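Local atomic coordinates of uncharacterized conserved (Bdellovibrio bacteriovorus, PDB entry 7O21), a protein that probably edits cell-wall peptidoglycan as an LD-carboxypeptidase of the YkuD family and contributes to the curved shape of this predatory bacterium. Residues Gln32-Val43 / Val55-Ile66; Pro70-Gly78 / Leu144-Val154. All blocks are in the same frame, centred on the assembly; numbering follows the deposited sequence.

Interaction 1: Gln32-Val43 / Val55-Ile66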
# COMPACT_ATOMS: atom_id res chain seq x y z
N GLN A 32 15.29 16.21 -11.71
CA GLN A 32 14.24 17.23 -11.79
C GLN A 32 13.20 16.92 -10.72
O GLN A 32 12.97 15.76 -10.39
CB GLN A 32 13.57 17.20 -13.17
CG GLN A 32 12.76 18.45 -13.51
CD GLN A 32 12.46 18.54 -14.99
OE1 GLN A 32 13.06 19.34 -15.71
NE2 GLN A 32 11.56 17.69 -15.47
N ILE A 33 12.59 17.98 -10.18
CA ILE A 33 11.48 17.87 -9.23
C ILE A 33 10.22 18.33 -9.94
O ILE A 33 10.25 19.26 -10.76
CB ILE A 33 11.79 18.70 -7.96
CG1 ILE A 33 12.99 18.08 -7.24
CG2 ILE A 33 10.59 18.74 -7.02
CD1 ILE A 33 13.54 18.92 -6.10
N SER A 34 9.11 17.64 -9.69
CA SER A 34 7.90 17.95 -10.45
C SER A 34 7.37 19.33 -10.07
O SER A 34 7.48 19.78 -8.92
CB SER A 34 6.82 16.90 -10.20
OG SER A 34 5.57 17.36 -10.69
N GLU A 35 6.79 20.02 -11.06
CA GLU A 35 6.15 21.31 -10.81
C GLU A 35 4.78 21.16 -10.15
O GLU A 35 4.20 22.17 -9.70
CB GLU A 35 5.97 22.09 -12.11
CG GLU A 35 4.91 21.49 -13.02
CD GLU A 35 4.77 22.24 -14.34
OE1 GLU A 35 4.89 23.48 -14.33
OE2 GLU A 35 4.57 21.60 -15.39
N THR A 36 4.23 19.95 -10.08
CA THR A 36 2.85 19.75 -9.63
C THR A 36 2.76 19.95 -8.11
O THR A 36 3.38 19.21 -7.34
CB THR A 36 2.37 18.37 -10.06
OG1 THR A 36 2.28 18.32 -11.50
CG2 THR A 36 1.01 18.04 -9.47
N GLU A 37 1.97 20.93 -7.68
CA GLU A 37 1.94 21.28 -6.26
C GLU A 37 1.23 20.23 -5.40
O GLU A 37 1.42 20.24 -4.18
CB GLU A 37 1.40 22.71 -6.08
CG GLU A 37 2.32 23.68 -6.82
CD GLU A 37 1.95 25.15 -6.71
OE1 GLU A 37 1.01 25.51 -5.98
OE2 GLU A 37 2.62 25.95 -7.39
N ALA A 38 0.44 19.34 -6.00
CA ALA A 38 -0.11 18.22 -5.25
C ALA A 38 0.96 17.24 -4.81
O ALA A 38 0.73 16.45 -3.89
CB ALA A 38 -1.16 17.50 -6.10
N PHE A 39 2.14 17.29 -5.44
CA PHE A 39 3.26 16.45 -5.02
C PHE A 39 4.11 17.28 -4.07
O PHE A 39 3.60 18.23 -3.46
CB PHE A 39 4.09 16.00 -6.23
CG PHE A 39 3.29 15.32 -7.33
CD1 PHE A 39 2.13 14.60 -7.04
CD2 PHE A 39 3.70 15.41 -8.64
CE1 PHE A 39 1.40 13.99 -8.08
CE2 PHE A 39 2.99 14.80 -9.68
CZ PHE A 39 1.85 14.09 -9.39
N SER A 40 5.40 16.98 -3.94
CA SER A 40 6.25 17.62 -2.94
C SER A 40 7.29 18.47 -3.64
O SER A 40 7.98 17.99 -4.55
CB SER A 40 6.93 16.57 -2.07
OG SER A 40 7.94 17.16 -1.24
N ARG A 41 7.41 19.73 -3.24
CA ARG A 41 8.48 20.54 -3.82
C ARG A 41 9.84 20.23 -3.23
O ARG A 41 10.84 20.74 -3.74
CB ARG A 41 8.18 22.04 -3.72
CG ARG A 41 8.07 22.60 -2.32
CD ARG A 41 7.40 23.99 -2.39
NE ARG A 41 7.53 24.73 -1.15
CZ ARG A 41 6.56 24.91 -0.26
NH1 ARG A 41 5.35 24.40 -0.47
NH2 ARG A 41 6.80 25.61 0.84
N TYR A 42 9.90 19.40 -2.19
CA TYR A 42 11.14 19.00 -1.54
C TYR A 42 11.46 17.54 -1.80
O TYR A 42 10.56 16.70 -1.89
CB TYR A 42 11.07 19.22 -0.02
CG TYR A 42 10.80 20.65 0.35
CD1 TYR A 42 11.75 21.64 0.14
CD2 TYR A 42 9.56 21.02 0.86
CE1 TYR A 42 11.48 22.97 0.48
CE2 TYR A 42 9.29 22.33 1.19
CZ TYR A 42 10.25 23.30 1.00
OH TYR A 42 9.97 24.61 1.33
N VAL A 43 12.76 17.23 -1.86
CA VAL A 43 13.26 15.86 -1.96
C VAL A 43 14.34 15.69 -0.91
O VAL A 43 15.21 16.56 -0.78
CB VAL A 43 13.86 15.60 -3.36
CG1 VAL A 43 14.67 14.31 -3.37
CG2 VAL A 43 12.75 15.57 -4.42
N VAL A 55 18.33 18.29 1.94
CA VAL A 55 17.02 18.65 1.42
C VAL A 55 17.21 19.48 0.16
O VAL A 55 17.94 20.48 0.18
CB VAL A 55 16.18 19.42 2.46
CG1 VAL A 55 14.79 19.69 1.91
CG2 VAL A 55 16.10 18.63 3.75
N PHE A 56 16.58 19.06 -0.93
CA PHE A 56 16.58 19.83 -2.16
C PHE A 56 15.18 20.35 -2.43
O PHE A 56 14.18 19.72 -2.06
CB PHE A 56 17.03 18.95 -3.35
CG PHE A 56 18.51 18.71 -3.36
CD1 PHE A 56 19.06 17.71 -2.57
CD2 PHE A 56 19.35 19.49 -4.14
CE1 PHE A 56 20.42 17.48 -2.56
CE2 PHE A 56 20.73 19.27 -4.12
CZ PHE A 56 21.25 18.27 -3.34
N GLU A 57 15.11 21.52 -3.06
CA GLU A 57 13.85 22.15 -3.42
C GLU A 57 13.83 22.44 -4.91
O GLU A 57 14.86 22.75 -5.53
CB GLU A 57 13.59 23.46 -2.62
CG GLU A 57 12.19 24.03 -2.84
CD GLU A 57 11.88 25.29 -2.05
OE1 GLU A 57 12.81 25.84 -1.42
OE2 GLU A 57 10.71 25.72 -2.07
N ARG A 58 12.64 22.36 -5.49
CA ARG A 58 12.45 22.72 -6.89
C ARG A 58 12.70 24.21 -7.09
O ARG A 58 12.25 25.05 -6.31
CB ARG A 58 11.02 22.41 -7.30
CG ARG A 58 10.77 22.59 -8.79
CD ARG A 58 9.29 22.57 -9.12
NE ARG A 58 8.55 23.62 -8.41
CZ ARG A 58 7.57 23.40 -7.53
NH1 ARG A 58 7.16 22.18 -7.24
NH2 ARG A 58 6.99 24.44 -6.92
N ASN A 59 13.41 24.53 -8.15
CA ASN A 59 13.61 25.92 -8.59
C ASN A 59 13.36 25.90 -10.10
O ASN A 59 14.30 25.81 -10.89
CB ASN A 59 15.02 26.39 -8.23
CG ASN A 59 15.34 27.75 -8.79
OD1 ASN A 59 14.46 28.57 -9.03
ND2 ASN A 59 16.63 28.00 -9.00
N GLY A 60 12.09 25.95 -10.48
CA GLY A 60 11.74 25.78 -11.88
C GLY A 60 12.16 24.40 -12.36
O GLY A 60 11.80 23.38 -11.77
N GLU A 61 12.94 24.38 -13.44
CA GLU A 61 13.52 23.14 -13.96
C GLU A 61 14.78 22.74 -13.22
O GLU A 61 15.29 21.63 -13.45
CB GLU A 61 13.87 23.30 -15.44
CG GLU A 61 12.70 23.64 -16.33
CD GLU A 61 13.07 23.58 -17.80
OE1 GLU A 61 12.49 22.76 -18.54
OE2 GLU A 61 13.96 24.36 -18.22
N GLN A 62 15.30 23.60 -12.35
CA GLN A 62 16.50 23.32 -11.59
C GLN A 62 16.15 22.80 -10.20
O GLN A 62 14.98 22.75 -9.80
CB GLN A 62 17.38 24.58 -11.48
CG GLN A 62 18.22 24.88 -12.71
CD GLN A 62 17.39 25.28 -13.90
OE1 GLN A 62 16.59 26.21 -13.82
NE2 GLN A 62 17.58 24.59 -15.02
N ILE A 63 17.18 22.37 -9.49
CA ILE A 63 17.06 21.95 -8.10
C ILE A 63 18.06 22.75 -7.29
O ILE A 63 19.11 23.17 -7.80
CB ILE A 63 17.30 20.43 -7.92
CG1 ILE A 63 18.75 20.07 -8.25
CG2 ILE A 63 16.30 19.63 -8.76
CD1 ILE A 63 19.10 18.61 -7.98
N GLN A 64 17.76 22.96 -6.01
CA GLN A 64 18.62 23.75 -5.15
C GLN A 64 18.69 23.08 -3.79
O GLN A 64 17.66 22.75 -3.21
CB GLN A 64 18.03 25.16 -5.00
CG GLN A 64 18.91 26.14 -4.24
CD GLN A 64 18.35 27.54 -4.26
OE1 GLN A 64 17.36 27.82 -4.93
NE2 GLN A 64 19.01 28.45 -3.54
N LYS A 65 19.90 22.88 -3.28
CA LYS A 65 20.06 22.33 -1.94
C LYS A 65 19.79 23.44 -0.93
O LYS A 65 20.36 24.53 -1.03
CB LYS A 65 21.48 21.78 -1.74
CG LYS A 65 21.67 21.06 -0.41
CD LYS A 65 23.12 20.61 -0.21
CE LYS A 65 23.40 19.28 -0.90
NZ LYS A 65 24.78 18.75 -0.64
N ILE A 66 18.91 23.17 0.02
CA ILE A 66 18.53 24.17 1.00
C ILE A 66 19.11 23.90 2.38
O ILE A 66 19.35 24.85 3.13
CB ILE A 66 17.02 24.42 1.08
CG1 ILE A 66 16.30 23.15 1.47
CG2 ILE A 66 16.49 24.98 -0.25
CD1 ILE A 66 14.80 23.32 1.63
O HOH W 1 13.24 20.78 -10.79
O HOH W 2 5.38 20.81 -5.55
O HOH W 3 11.73 26.35 1.16
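Val43 and Phe56 form an antiparallel hydrogen-bonded pair, with Val43 N 2.9 Å from Phe56 O and Phe56 N equally close to Val43 O. The ladder continues through Arg58 N to Arg41 O (3.0 Å).

The Arg58 side chain adds a polar grip on the main chain. Its chain bends at chi3 (59°) and brings NH1 to an in-plane lone pair of Ser34 O at 2.9 Å. The same NH1 donates to a water that is bound to Thr36 O. Glu35 O sits over one face of this guanidinium.

Arg41 and Glu57 run alongside each other. A weak salt bridge runs from Arg41 NE to Glu57 OE2 (3.5 Å). The Tyr42 ring also lies beside the Glu57 chain, and a water links Tyr42 OH to Glu57 OE1.

Apolar contacts lie beside these. Ile66 CD1 meets Tyr42 CE1 at 3.5 Å, the two side chains crossing at about a right angle. Ile33 CG2 packs on Arg58 CB, and Ile33 CD1 rests 3.9 Å from Ile63 CG2.

Gln251 of the NTF2-like domain bonds to Ile33 O and Gly60 O. With Arg58 on Ser34 O, polar bonds to main-chain carbonyls thus join the segment before strand 42-47, the hairpin and the NTF2-like domain.

Interaction 2: Pro70-Gly78 / Leu144-Val154; sequences PADIGKMGG and LTRGSRGCVVV
Asp72 and Val153 form an antiparallel hydrogen-bonded pair, Ile73 and Val152 the adjoining non-hydrogen-bonded one, and the chain beyond Gly74 then runs on against the loop 147-150. Val153 N reaches Asp72 O at 2.8 Å, and Asp72 N returns the bond to Val153 O. Gly74 N donates to Cys151 O (2.9 Å), and Gly74 O accepts from Gly150 N, which stands above the carbonyl plane. Further along, Met76 N binds Gly147 O in the carbonyl plane at 3.0 Å. Arg149 N closes the series on Met76 O (2.8 Å). Lys75 N is held by Thr145 O, within the short 3-10 segment 144-146.

Gly74 has no side chain, and its CA comes within 3.1 Å of Gly147 O. The two backbones are close here. Ile73 sets its CG2 branch, anti to the backbone N, 3.6 Å from Gly150 CA. Its CD1 touches Val152 CG2. Thr145 CG2 touches both Ile73 O and the Asp72 carboxylate, meeting Asp72 OD2 at 3.5 Å. The other oxygen, Asp72 OD1, accepts from Ile73 N on its anti side. Leu144 CB packs on Asp72 CB. At the far end, Ala71 CB meets Val154 CG1, and Leu53 of the next strand touches both residues. The Arg149 chain is extended from CG to NE (chi3 -172°) and carries its guanidinium to Lys87 O.

Ser148 to Cys151 make a type II turn, with Gly150 at positive phi (92°). The sequence Ser-Arg-Gly-Cys fits the nucleophile motif of YkuD enzymes. Cys151 is the predicted nucleophile, and His136, the predicted proton donor/acceptor, lies beside it on the neighbouring strand 134-136. The contact is consistent with the nucleophile loop of a YkuD-type active site.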
# COMPACT_ATOMS: atom_id res chain seq x y z
N PRO A 70 23.96 15.75 9.44
CA PRO A 70 24.49 14.39 9.58
C PRO A 70 23.38 13.36 9.63
O PRO A 70 22.27 13.62 10.11
CB PRO A 70 25.24 14.44 10.92
CG PRO A 70 25.42 15.92 11.23
CD PRO A 70 24.24 16.60 10.61
N ALA A 71 23.69 12.17 9.11
CA ALA A 71 22.77 11.04 9.16
C ALA A 71 23.59 9.77 9.03
O ALA A 71 24.73 9.79 8.56
CB ALA A 71 21.78 11.12 7.99
N ASP A 72 23.01 8.66 9.46
CA ASP A 72 23.66 7.37 9.29
C ASP A 72 22.59 6.31 9.09
O ASP A 72 21.39 6.59 9.16
CB ASP A 72 24.57 7.04 10.48
CG ASP A 72 25.84 6.30 10.08
OD1 ASP A 72 25.84 5.58 9.06
OD2 ASP A 72 26.84 6.42 10.82
N ILE A 73 23.03 5.09 8.81
CA ILE A 73 22.14 3.96 8.61
C ILE A 73 22.22 3.03 9.82
O ILE A 73 23.32 2.74 10.32
CB ILE A 73 22.50 3.19 7.33
CG1 ILE A 73 22.49 4.14 6.13
CG2 ILE A 73 21.56 2.01 7.15
CD1 ILE A 73 21.11 4.68 5.76
N GLY A 74 21.06 2.57 10.28
CA GLY A 74 21.04 1.64 11.39
C GLY A 74 21.66 0.31 11.00
O GLY A 74 21.58 -0.14 9.86
N LYS A 75 22.30 -0.33 11.98
CA LYS A 75 23.04 -1.56 11.75
C LYS A 75 22.54 -2.75 12.56
O LYS A 75 23.10 -3.84 12.44
CB LYS A 75 24.53 -1.34 12.06
CG LYS A 75 25.24 -0.43 11.08
CD LYS A 75 26.73 -0.42 11.36
CE LYS A 75 27.52 0.18 10.21
NZ LYS A 75 28.27 1.40 10.63
N MET A 76 21.50 -2.58 13.37
CA MET A 76 21.12 -3.58 14.35
C MET A 76 20.12 -4.58 13.77
O MET A 76 19.31 -4.25 12.90
CB MET A 76 20.49 -2.91 15.58
CG MET A 76 21.49 -2.15 16.43
SD MET A 76 22.70 -3.25 17.18
CE MET A 76 21.67 -4.09 18.38
N GLY A 77 20.19 -5.81 14.28
CA GLY A 77 19.23 -6.84 13.92
C GLY A 77 19.23 -7.20 12.45
O GLY A 77 18.18 -7.58 11.92
N GLY A 78 20.37 -7.10 11.78
CA GLY A 78 20.45 -7.40 10.36
C GLY A 78 20.40 -8.88 10.05
O GLY A 78 21.44 -9.52 9.87
N LEU A 144 23.90 6.91 16.10
CA LEU A 144 22.87 6.77 15.06
C LEU A 144 22.78 5.33 14.54
O LEU A 144 21.69 4.88 14.17
CB LEU A 144 23.17 7.75 13.93
CG LEU A 144 23.12 9.24 14.27
CD1 LEU A 144 23.39 10.06 13.02
CD2 LEU A 144 21.77 9.61 14.89
N THR A 145 23.90 4.60 14.54
CA THR A 145 23.93 3.24 14.01
C THR A 145 23.25 2.23 14.92
O THR A 145 23.13 1.06 14.54
CB THR A 145 25.37 2.82 13.74
OG1 THR A 145 26.19 3.21 14.86
CG2 THR A 145 25.90 3.51 12.50
N ARG A 146 22.79 2.65 16.10
CA ARG A 146 21.97 1.73 16.88
C ARG A 146 20.60 1.46 16.26
O ARG A 146 19.92 0.53 16.70
CB ARG A 146 21.83 2.20 18.33
CG ARG A 146 21.38 1.09 19.25
CD ARG A 146 21.47 1.50 20.71
NE ARG A 146 22.84 1.62 21.19
CZ ARG A 146 23.16 1.76 22.47
NH1 ARG A 146 22.19 1.79 23.38
NH2 ARG A 146 24.42 1.86 22.85
N GLY A 147 20.21 2.22 15.24
CA GLY A 147 18.95 1.95 14.56
C GLY A 147 18.91 0.57 13.94
O GLY A 147 19.93 -0.10 13.74
N SER A 148 17.70 0.14 13.62
CA SER A 148 17.51 -1.16 12.99
C SER A 148 18.06 -1.12 11.57
O SER A 148 18.10 -0.07 10.93
CB SER A 148 16.02 -1.52 12.96
OG SER A 148 15.73 -2.52 11.99
N ARG A 149 18.50 -2.28 11.10
CA ARG A 149 19.27 -2.37 9.88
C ARG A 149 18.54 -1.69 8.73
O ARG A 149 17.39 -2.01 8.43
CB ARG A 149 19.56 -3.83 9.53
CG ARG A 149 20.55 -3.99 8.39
CD ARG A 149 20.74 -5.44 7.98
NE ARG A 149 21.83 -5.58 7.02
CZ ARG A 149 22.60 -6.65 6.90
NH1 ARG A 149 22.40 -7.71 7.68
NH2 ARG A 149 23.57 -6.67 6.00
N GLY A 150 19.23 -0.76 8.08
CA GLY A 150 18.72 -0.13 6.88
C GLY A 150 17.93 1.15 7.10
O GLY A 150 17.67 1.86 6.13
N CYS A 151 17.53 1.46 8.33
CA CYS A 151 16.81 2.69 8.59
C CYS A 151 17.75 3.88 8.48
O CYS A 151 18.94 3.79 8.77
CB CYS A 151 16.22 2.66 9.99
SG CYS A 151 14.70 1.66 10.03
N VAL A 152 17.19 5.02 8.08
CA VAL A 152 17.94 6.28 8.08
C VAL A 152 17.72 6.95 9.42
O VAL A 152 16.58 7.21 9.82
CB VAL A 152 17.48 7.19 6.93
CG1 VAL A 152 18.28 8.49 6.94
CG2 VAL A 152 17.57 6.46 5.59
N VAL A 153 18.81 7.22 10.15
CA VAL A 153 18.72 7.73 11.51
C VAL A 153 19.40 9.09 11.58
O VAL A 153 20.52 9.27 11.06
CB VAL A 153 19.36 6.76 12.51
CG1 VAL A 153 19.07 7.18 13.96
CG2 VAL A 153 18.90 5.33 12.23
N VAL A 154 18.74 10.04 12.24
CA VAL A 154 19.23 11.38 12.47
C VAL A 154 19.00 11.74 13.93
O VAL A 154 18.31 11.04 14.68
CB VAL A 154 18.53 12.41 11.55
CG1 VAL A 154 18.82 12.11 10.09
CG2 VAL A 154 17.03 12.42 11.80

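Overall arrangement
Strand 62-73 joins the two contacts. It leaves interaction 1 as the second strand of the hairpin closed by the 59-62 turn and reaches interaction 2 as the partner of strand 152-153. Both belong to the same mixed sheet, but their centres are 27 Å apart, and beyond adjoining in sequence they do not touch. Interaction 1 lies where the catalytic domain meets the NTF2-like domain, away from the predicted catalytic residues. Interaction 2 carries Cys151, whose side chain is about 4 Å from that of His136. A thiocyanate ion, probably from the crystallisation liquor, sits about 4 Å from the Ser148 side chain, which is consistent with a pocket there.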